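Local atomic coordinates of flagellar protein FliL (Vibrio alginolyticus, PDB entry 6AHP), a protein that assists the function of the bacterial flagellar motor and has a periplasmic core related to stomatin. Residues Pro6-Asn11 with Leu35-Ala40; Ala40-Leu45 with Val94-Ile99; Pro51-Ser56 with Glu84-Ala89. All blocks are in the same frame, centred on the assembly; numbering follows the deposited sequence.

Contact 1 (Pro6-Asn11 with Leu35-Ala40)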
loop_
_atom_site.group_PDB
_atom_site.type_symbol
_atom_site.label_atom_id
_atom_site.label_comp_id
_atom_site.label_asym_id
_atom_site.label_seq_id
_atom_site.Cartn_x
_atom_site.Cartn_y
_atom_site.Cartn_z
ATOM N N PRO A 6 25.938 -7.665 -7.591
ATOM C CA PRO A 6 26.272 -6.460 -6.809
ATOM C C PRO A 6 25.068 -5.777 -6.153
ATOM O O PRO A 6 24.004 -5.599 -6.758
ATOM C CB PRO A 6 26.930 -5.537 -7.847
ATOM C CG PRO A 6 26.361 -5.980 -9.143
ATOM C CD PRO A 6 26.198 -7.468 -9.028
ATOM N N ILE A 7 25.282 -5.347 -4.907
ATOM C CA ILE A 7 24.265 -4.623 -4.164
ATOM C C ILE A 7 23.962 -3.302 -4.838
ATOM O O ILE A 7 24.841 -2.648 -5.427
ATOM C CB ILE A 7 24.726 -4.432 -2.710
ATOM C CG1 ILE A 7 24.800 -5.761 -2.000
ATOM C CG2 ILE A 7 23.809 -3.511 -1.923
ATOM C CD1 ILE A 7 25.559 -5.678 -0.684
ATOM N N ALA A 8 22.687 -2.917 -4.791
ATOM C CA ALA A 8 22.263 -1.573 -5.148
ATOM C C ALA A 8 21.119 -1.176 -4.230
ATOM O O ALA A 8 20.495 -2.023 -3.585
ATOM C CB ALA A 8 21.850 -1.475 -6.629
ATOM N N TYR A 9 20.846 0.121 -4.168
ATOM C CA TYR A 9 19.833 0.675 -3.278
ATOM C C TYR A 9 18.821 1.441 -4.111
ATOM O O TYR A 9 19.190 2.261 -4.958
ATOM C CB TYR A 9 20.462 1.604 -2.198
ATOM C CG TYR A 9 21.471 0.849 -1.381
ATOM C CD1 TYR A 9 21.069 0.011 -0.360
ATOM C CD2 TYR A 9 22.812 0.913 -1.685
ATOM C CE1 TYR A 9 21.991 -0.736 0.347
ATOM C CE2 TYR A 9 23.742 0.186 -0.977
ATOM C CZ TYR A 9 23.333 -0.645 0.015
ATOM O OH TYR A 9 24.267 -1.374 0.704
ATOM N N VAL A 10 17.554 1.152 -3.880
ATOM C CA VAL A 10 16.450 1.795 -4.561
ATOM C C VAL A 10 15.808 2.703 -3.535
ATOM O O VAL A 10 15.230 2.229 -2.546
ATOM C CB VAL A 10 15.439 0.770 -5.105
ATOM C CG1 VAL A 10 14.144 1.477 -5.525
ATOM C CG2 VAL A 10 16.036 -0.030 -6.257
ATOM N N ASN A 11 15.920 4.002 -3.764
ATOM C CA ASN A 11 15.390 4.979 -2.829
ATOM C C ASN A 11 13.882 5.066 -2.955
ATOM O O ASN A 11 13.349 5.173 -4.059
ATOM C CB ASN A 11 15.991 6.356 -3.084
ATOM C CG ASN A 11 15.513 7.368 -2.073
ATOM O OD1 ASN A 11 15.553 7.119 -0.865
ATOM N ND2 ASN A 11 15.019 8.503 -2.559
ATOM N N LEU A 35 15.215 0.357 -0.367
ATOM C CA LEU A 35 15.280 -1.070 -0.645
ATOM C C LEU A 35 16.710 -1.466 -0.996
ATOM O O LEU A 35 17.345 -0.830 -1.844
ATOM C CB LEU A 35 14.335 -1.459 -1.794
ATOM C CG LEU A 35 12.917 -0.884 -1.639
ATOM C CD1 LEU A 35 12.168 -0.978 -2.950
ATOM C CD2 LEU A 35 12.161 -1.598 -0.465
ATOM N N MET A 36 17.192 -2.532 -0.366
ATOM C CA MET A 36 18.452 -3.155 -0.739
ATOM C C MET A 36 18.164 -4.315 -1.691
ATOM O O MET A 36 17.342 -5.182 -1.384
ATOM C CB MET A 36 19.184 -3.648 0.503
ATOM C CG MET A 36 20.578 -4.192 0.258
ATOM S SD MET A 36 21.285 -4.510 1.905
ATOM C CE MET A 36 21.574 -6.264 1.762
ATOM N N VAL A 37 18.800 -4.295 -2.861
ATOM C CA VAL A 37 18.588 -5.318 -3.872
ATOM C C VAL A 37 19.960 -5.783 -4.349
ATOM O O VAL A 37 20.969 -5.098 -4.165
ATOM C CB VAL A 37 17.753 -4.806 -5.081
ATOM C CG1 VAL A 37 16.432 -4.077 -4.623
ATOM C CG2 VAL A 37 18.597 -3.868 -5.930
ATOM N N ARG A 38 19.977 -6.945 -5.003
ATOM C CA ARG A 38 21.170 -7.459 -5.670
ATOM C C ARG A 38 20.882 -7.673 -7.149
ATOM O O ARG A 38 20.009 -8.468 -7.504
ATOM C CB ARG A 38 21.647 -8.754 -5.013
ATOM C CG ARG A 38 22.403 -8.517 -3.679
ATOM C CD ARG A 38 22.885 -9.834 -3.075
ATOM N NE ARG A 38 23.462 -9.618 -1.753
ATOM C CZ ARG A 38 24.711 -9.211 -1.557
ATOM N NH1 ARG A 38 25.493 -8.978 -2.612
ATOM N NH2 ARG A 38 25.175 -9.030 -0.315
ATOM N N GLY A 39 21.600 -6.954 -7.994
ATOM C CA GLY A 39 21.621 -7.171 -9.422
ATOM C C GLY A 39 20.712 -6.212 -10.173
ATOM O O GLY A 39 19.725 -5.672 -9.640
ATOM N N ALA A 40 21.032 -6.037 -11.460
ATOM C CA ALA A 40 20.310 -5.065 -12.279
ATOM C C ALA A 40 18.850 -5.471 -12.482
ATOM O O ALA A 40 17.976 -4.600 -12.558
ATOM C CB ALA A 40 20.997 -4.888 -13.641
#
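Ile7-Val10 runs antiparallel to Leu35-Arg38, with Ala8-Val37 and Val10-Leu35 as the hydrogen-bonded pairs and Ile7-Arg38 and Tyr9-Met36 as the non-hydrogen-bonded ones. The four bonds of the ladder are close to linear, as in Val37 N to Ala8 O at 2.9 Å, with 172° at the hydrogen. A fifth bond, Gly39 N to Pro6 O, is more bent (3.0 Å, 148°) and carries the pairing past the strand to the N-cap position of helix 40-48, where Gly39 has a positive phi.

One face of the ribbon bears Ile7, Tyr9, Met36 and Arg38. Ile7 lies over one face of the Arg38 guanidinium, displaced toward its rim, with CG1 3.3 Å from NH1 and CD1 3.4 Å from NH2. The arginine chain is extended from CG to NE, and a turn at chi4 of -82° presents the flat of the group to the isoleucine. A salt bridge from NE to Glu100 and a bond from NH1 to Ser5 O help to fix its rotation. Between Ile7 and Tyr9 lies Met36: its CG is 4.0 Å from Ile7 CG2 and 3.7 Å from Tyr9 CE1. Methionine and tyrosine extend in the same direction, side by side, and SD is 5.4 Å from the centroid of the Tyr9 ring, an oblique Met-aromatic contact.

Ala8, Val10, Leu35 and Val37 occupy the other face, where Val10 CG1 meets Leu35 CD1 at 4.1 Å. Helix 40-48 covers part of this apolar patch, laying Glu43 on Ala8, Val10 and Val37, and Ala46 on Val10. Strand 26-38 is the middle strand of the sheet: on its other flank runs strand 101-109, whose Lys101, Val102 and Leu103 touch Met36, Leu35 and Tyr9.

Contact 2 (Ala40-Leu45 with Val94-Ile99)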
loop_
_atom_site.group_PDB
_atom_site.type_symbol
_atom_site.label_atom_id
_atom_site.label_comp_id
_atom_site.label_asym_id
_atom_site.label_seq_id
_atom_site.Cartn_x
_atom_site.Cartn_y
_atom_site.Cartn_z
ATOM N N ALA A 40 21.032 -6.037 -11.460
ATOM C CA ALA A 40 20.310 -5.065 -12.279
ATOM C C ALA A 40 18.850 -5.471 -12.482
ATOM O O ALA A 40 17.976 -4.600 -12.558
ATOM C CB ALA A 40 20.997 -4.888 -13.641
ATOM N N GLU A 41 18.570 -6.770 -12.613
ATOM C CA GLU A 41 17.196 -7.177 -12.911
ATOM C C GLU A 41 16.296 -6.992 -11.692
ATOM O O GLU A 41 15.140 -6.561 -11.821
ATOM C CB GLU A 41 17.125 -8.623 -13.385
ATOM C CG GLU A 41 15.688 -8.961 -13.894
ATOM C CD GLU A 41 15.326 -10.443 -13.897
ATOM O OE1 GLU A 41 16.239 -11.300 -13.922
ATOM O OE2 GLU A 41 14.105 -10.744 -13.877
ATOM N N ASN A 42 16.807 -7.324 -10.498
ATOM C CA ASN A 42 16.033 -7.050 -9.290
ATOM C C ASN A 42 15.834 -5.552 -9.084
ATOM O O ASN A 42 14.771 -5.122 -8.611
ATOM C CB ASN A 42 16.703 -7.702 -8.070
ATOM C CG ASN A 42 16.475 -9.221 -8.023
ATOM O OD1 ASN A 42 15.410 -9.699 -8.419
ATOM N ND2 ASN A 42 17.465 -9.983 -7.534
ATOM N N GLU A 43 16.818 -4.733 -9.461
ATOM C CA GLU A 43 16.666 -3.294 -9.290
ATOM C C GLU A 43 15.573 -2.754 -10.205
ATOM O O GLU A 43 14.700 -1.991 -9.772
ATOM C CB GLU A 43 17.992 -2.554 -9.539
ATOM C CG GLU A 43 17.835 -1.040 -9.318
ATOM C CD GLU A 43 19.093 -0.220 -9.660
ATOM O OE1 GLU A 43 20.196 -0.812 -9.736
ATOM O OE2 GLU A 43 18.978 1.021 -9.842
ATOM N N GLU A 44 15.581 -3.159 -11.469
ATOM C CA GLU A 44 14.549 -2.663 -12.372
ATOM C C GLU A 44 13.166 -3.160 -11.948
ATOM O O GLU A 44 12.188 -2.400 -11.991
ATOM C CB GLU A 44 14.909 -3.046 -13.809
ATOM C CG GLU A 44 14.556 -4.438 -14.235
ATOM C CD GLU A 44 14.346 -4.522 -15.754
ATOM O OE1 GLU A 44 14.545 -3.484 -16.426
ATOM O OE2 GLU A 44 13.980 -5.611 -16.266
ATOM N N LEU A 45 13.075 -4.395 -11.450
ATOM C CA LEU A 45 11.815 -4.886 -10.889
ATOM C C LEU A 45 11.366 -4.072 -9.681
ATOM O O LEU A 45 10.178 -3.755 -9.548
ATOM C CB LEU A 45 11.945 -6.350 -10.495
ATOM C CG LEU A 45 11.993 -7.300 -11.694
ATOM C CD1 LEU A 45 12.303 -8.708 -11.235
ATOM C CD2 LEU A 45 10.637 -7.229 -12.457
ATOM N N VAL A 94 5.003 -11.605 -9.291
ATOM C CA VAL A 94 5.888 -11.991 -10.388
ATOM C C VAL A 94 6.591 -13.308 -10.137
ATOM O O VAL A 94 7.293 -13.799 -11.035
ATOM C CB VAL A 94 6.934 -10.896 -10.697
ATOM C CG1 VAL A 94 6.278 -9.708 -11.324
ATOM C CG2 VAL A 94 7.691 -10.508 -9.424
ATOM N N GLY A 95 6.426 -13.892 -8.960
ATOM C CA GLY A 95 7.060 -15.149 -8.641
ATOM C C GLY A 95 8.505 -15.059 -8.215
ATOM O O GLY A 95 9.197 -16.080 -8.259
ATOM N N LYS A 96 8.984 -13.890 -7.824
ATOM C CA LYS A 96 10.287 -13.712 -7.205
ATOM C C LYS A 96 10.200 -12.626 -6.130
ATOM O O LYS A 96 9.456 -11.738 -6.238
ATOM C CB LYS A 96 11.461 -13.413 -8.120
ATOM C CG LYS A 96 11.258 -13.125 -9.550
ATOM C CD LYS A 96 12.491 -13.576 -10.282
ATOM C CE LYS A 96 12.805 -12.657 -11.411
ATOM N NZ LYS A 96 13.889 -11.742 -11.017
ATOM N N PRO A 97 10.997 -12.749 -5.105
ATOM C CA PRO A 97 11.056 -11.870 -3.953
ATOM C C PRO A 97 11.488 -10.455 -4.262
ATOM O O PRO A 97 11.092 -9.609 -3.570
ATOM C CB PRO A 97 11.981 -12.591 -3.005
ATOM C CG PRO A 97 12.803 -13.406 -3.853
ATOM C CD PRO A 97 11.918 -13.852 -4.954
ATOM N N VAL A 98 12.395 -10.314 -5.207
ATOM C CA VAL A 98 12.961 -9.092 -5.712
ATOM C C VAL A 98 13.957 -8.405 -4.802
ATOM O O VAL A 98 15.026 -8.191 -5.177
ATOM C CB VAL A 98 11.899 -8.121 -6.262
ATOM C CG1 VAL A 98 12.446 -6.781 -6.622
ATOM C CG2 VAL A 98 11.109 -8.773 -7.342
ATOM N N ILE A 99 13.578 -8.070 -3.616
ATOM C CA ILE A 99 14.457 -7.388 -2.733
ATOM C C ILE A 99 15.207 -8.260 -1.772
ATOM O O ILE A 99 14.847 -9.340 -1.559
ATOM C CB ILE A 99 13.724 -6.307 -1.900
ATOM C CG1 ILE A 99 12.715 -6.922 -0.958
ATOM C CG2 ILE A 99 13.037 -5.344 -2.774
ATOM C CD1 ILE A 99 12.281 -6.035 0.172
HETATM O O HOH W 1 14.379 -11.934 -6.784
HETATM O O HOH W 2 16.307 -11.639 -10.389
#
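Glu41 and Lys96 form a salt bridge across this contact, OE2 to NZ at 3.0 Å, although the hydrogen bond within it is weak. Glu41 reaches the lysine with an extended chain, CG anti to the backbone N (chi1 -172°), and the two side chains meet at about a right angle. Bends at chi3 and chi4 of Lys96 also bring NZ alongside Leu45, 3.4 Å from CD1, so the ammonium group rests on a methyl as well as on a carboxylate. On the same leucine, CB packs against Val98 CG1 at 3.9 Å.

Asn42 meets the loop directly, with CB and CG each 3.4 Å from Val98 O, and waters add a polar link from OD1. One water donates to Asn42 OD1 and accepts from Val98 N, at 3.0 Å from each of these atoms. A second donates to OD1 and lies next to Lys96 NZ, but its distance to the lysine is too short to be trusted. The other end of the amide, ND2, binds Arg38 O, which orients the group.

On the loop side, Gly95 takes a positive phi where helix 72-94 ends, and Val98, also with positive phi, is the middle residue of a gamma-turn closed by a weak bond from Ile99 N to Pro97 O. Val98 rests on Leu90 of the helix, and Ser2 of the second subunit packs on Glu41. With a weak bond in the ion pair and water at the amide, the polar part of this surface contact is probably sensitive to solvent, while Leu45 and Val98 add an apolar patch.

Contact 3 (Pro51-Ser56 with Glu84-Ala89); sequences PLIESS and EDIKAA
Ser56 has OG anti to its backbone nitrogen (chi1 171°), which lays the hydroxyl oxygen against the peptide between Asp85 and Ile86. OG is 3.4 Å from Ile86 N, but the angle is too poor for a hydrogen bond. Ile53 and Ile86 share the same first torsion, -71°, with CG1 beside the backbone N. Their branches cross at an oblique angle: Ile53 CG1 touches Ile86 CG2 at 4.0 Å, while Ile53 CG2 meets Ile86 CD1. Leu52, one turn before Ser56, brings CD2 to Ala89, one turn after Ile86, 4.1 Å from its CB and 3.8 Å from its carbonyl O.

The two short helical segments run at 141° to each other, with axes 9.2 Å apart at closest approach. The small side chains of Ser56 and Ala89 suit this spacing, and the Ser56 and Ile86 CA atoms come within 5.8 Å. Leu90 extends the apolar seam by packing on Leu52 and Ile53. Thr60 OG1 bonds to both Asp85 OD2 and Ser56 O, and Ser55 OG reaches Phe104 O of the second subunit. With no hydrogen bond between the segments themselves, the direct contact is van der Waals and largely apolar, and Thr60 supplies a polar link from outside it.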
loop_
_atom_site.group_PDB
_atom_site.type_symbol
_atom_site.label_atom_id
_atom_site.label_comp_id
_atom_site.label_asym_id
_atom_site.label_seq_id
_atom_site.Cartn_x
_atom_site.Cartn_y
_atom_site.Cartn_z
ATOM N N PRO A 51 4.680 0.890 -6.765
ATOM C CA PRO A 51 3.356 1.069 -6.146
ATOM C C PRO A 51 2.973 -0.080 -5.237
ATOM O O PRO A 51 2.442 0.141 -4.136
ATOM C CB PRO A 51 2.416 1.178 -7.354
ATOM C CG PRO A 51 3.323 1.675 -8.474
ATOM C CD PRO A 51 4.604 0.940 -8.238
ATOM N N LEU A 52 3.264 -1.312 -5.661
ATOM C CA LEU A 52 2.943 -2.462 -4.823
ATOM C C LEU A 52 3.808 -2.468 -3.560
ATOM O O LEU A 52 3.314 -2.721 -2.459
ATOM C CB LEU A 52 3.142 -3.740 -5.636
ATOM C CG LEU A 52 2.941 -5.057 -4.911
ATOM C CD1 LEU A 52 1.451 -5.134 -4.550
ATOM C CD2 LEU A 52 3.325 -6.229 -5.766
ATOM N N ILE A 53 5.093 -2.128 -3.709
ATOM C CA ILE A 53 6.005 -2.126 -2.572
ATOM C C ILE A 53 5.575 -1.074 -1.549
ATOM O O ILE A 53 5.501 -1.347 -0.354
ATOM C CB ILE A 53 7.454 -1.912 -3.054
ATOM C CG1 ILE A 53 7.932 -3.178 -3.790
ATOM C CG2 ILE A 53 8.389 -1.588 -1.861
ATOM C CD1 ILE A 53 9.212 -3.022 -4.620
ATOM N N GLU A 54 5.271 0.139 -2.010
ATOM C CA GLU A 54 4.858 1.195 -1.087
ATOM C C GLU A 54 3.573 0.839 -0.375
ATOM O O GLU A 54 3.383 1.190 0.795
ATOM C CB GLU A 54 4.679 2.517 -1.831
ATOM C CG GLU A 54 5.942 3.107 -2.383
ATOM C CD GLU A 54 5.618 4.154 -3.439
ATOM O OE1 GLU A 54 4.536 4.775 -3.342
ATOM O OE2 GLU A 54 6.410 4.332 -4.384
ATOM N N SER A 55 2.671 0.151 -1.073
ATOM C CA SER A 55 1.401 -0.240 -0.481
ATOM C C SER A 55 1.588 -1.343 0.555
ATOM O O SER A 55 0.891 -1.370 1.577
ATOM C CB SER A 55 0.450 -0.690 -1.588
ATOM O OG SER A 55 -0.871 -0.512 -1.137
ATOM N N SER A 56 2.496 -2.286 0.284
ATOM C CA SER A 56 2.834 -3.311 1.263
ATOM C C SER A 56 3.403 -2.689 2.534
ATOM O O SER A 56 3.030 -3.075 3.642
ATOM C CB SER A 56 3.843 -4.286 0.663
ATOM O OG SER A 56 4.348 -5.177 1.634
ATOM N N GLU A 84 9.530 -9.137 4.796
ATOM C CA GLU A 84 8.814 -10.335 4.440
ATOM C C GLU A 84 7.501 -10.040 3.711
ATOM O O GLU A 84 7.198 -10.669 2.764
ATOM C CB GLU A 84 8.622 -11.276 5.615
ATOM C CG GLU A 84 9.837 -12.132 5.998
ATOM C CD GLU A 84 10.607 -12.780 4.836
ATOM O OE1 GLU A 84 10.058 -13.444 3.966
ATOM O OE2 GLU A 84 11.814 -12.645 4.806
ATOM N N ASP A 85 6.783 -9.025 4.124
ATOM C CA ASP A 85 5.521 -8.710 3.439
ATOM C C ASP A 85 5.772 -8.286 1.996
ATOM O O ASP A 85 5.026 -8.684 1.098
ATOM C CB ASP A 85 4.742 -7.621 4.181
ATOM C CG ASP A 85 4.083 -8.136 5.486
ATOM O OD1 ASP A 85 3.936 -9.363 5.656
ATOM O OD2 ASP A 85 3.719 -7.300 6.359
ATOM N N ILE A 86 6.840 -7.498 1.750
ATOM C CA ILE A 86 7.180 -7.100 0.374
ATOM C C ILE A 86 7.545 -8.323 -0.460
ATOM O O ILE A 86 7.109 -8.478 -1.606
ATOM C CB ILE A 86 8.336 -6.077 0.363
ATOM C CG1 ILE A 86 7.889 -4.723 0.898
ATOM C CG2 ILE A 86 8.928 -5.921 -1.075
ATOM C CD1 ILE A 86 9.058 -3.835 1.379
ATOM N N LYS A 87 8.388 -9.188 0.087
ATOM C CA LYS A 87 8.797 -10.356 -0.672
ATOM C C LYS A 87 7.587 -11.224 -1.009
ATOM O O LYS A 87 7.441 -11.681 -2.152
ATOM C CB LYS A 87 9.841 -11.137 0.116
ATOM C CG LYS A 87 11.225 -10.514 0.114
ATOM C CD LYS A 87 12.180 -11.306 1.039
ATOM C CE LYS A 87 13.443 -10.500 1.293
ATOM N NZ LYS A 87 14.344 -11.211 2.252
ATOM N N ALA A 88 6.664 -11.379 -0.047
ATOM C CA ALA A 88 5.461 -12.176 -0.281
ATOM C C ALA A 88 4.572 -11.542 -1.350
ATOM O O ALA A 88 4.094 -12.240 -2.250
ATOM C CB ALA A 88 4.706 -12.373 1.046
ATOM N N ALA A 89 4.389 -10.208 -1.304
ATOM C CA ALA A 89 3.652 -9.499 -2.362
ATOM C C ALA A 89 4.292 -9.674 -3.741
ATOM O O ALA A 89 3.593 -9.865 -4.747
ATOM C CB ALA A 89 3.549 -8.004 -2.048
#

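From the N terminus, contact 1 closes first, joining the start of strand 7-21 to the end of strand 26-38, the open end of the hairpin. Contact 2 opens at the shared Ala40, so the two are in series. Its loop takes in almost all the helical part of the chain and closes just before strand 101-109. Contact 3 is nested inside it, fastening helix 50-62 to helix 72-94. The three meet physically: Glu43 lies on the hairpin, Ile99 packs against Ile86, and Leu35 reaches Ile53 and Ile86. Together they tie the hairpin, helices 40-48, 50-62 and 72-94, and the loop before strand 101-109 to one another, and contacts 2 and 3 also touch the second subunit.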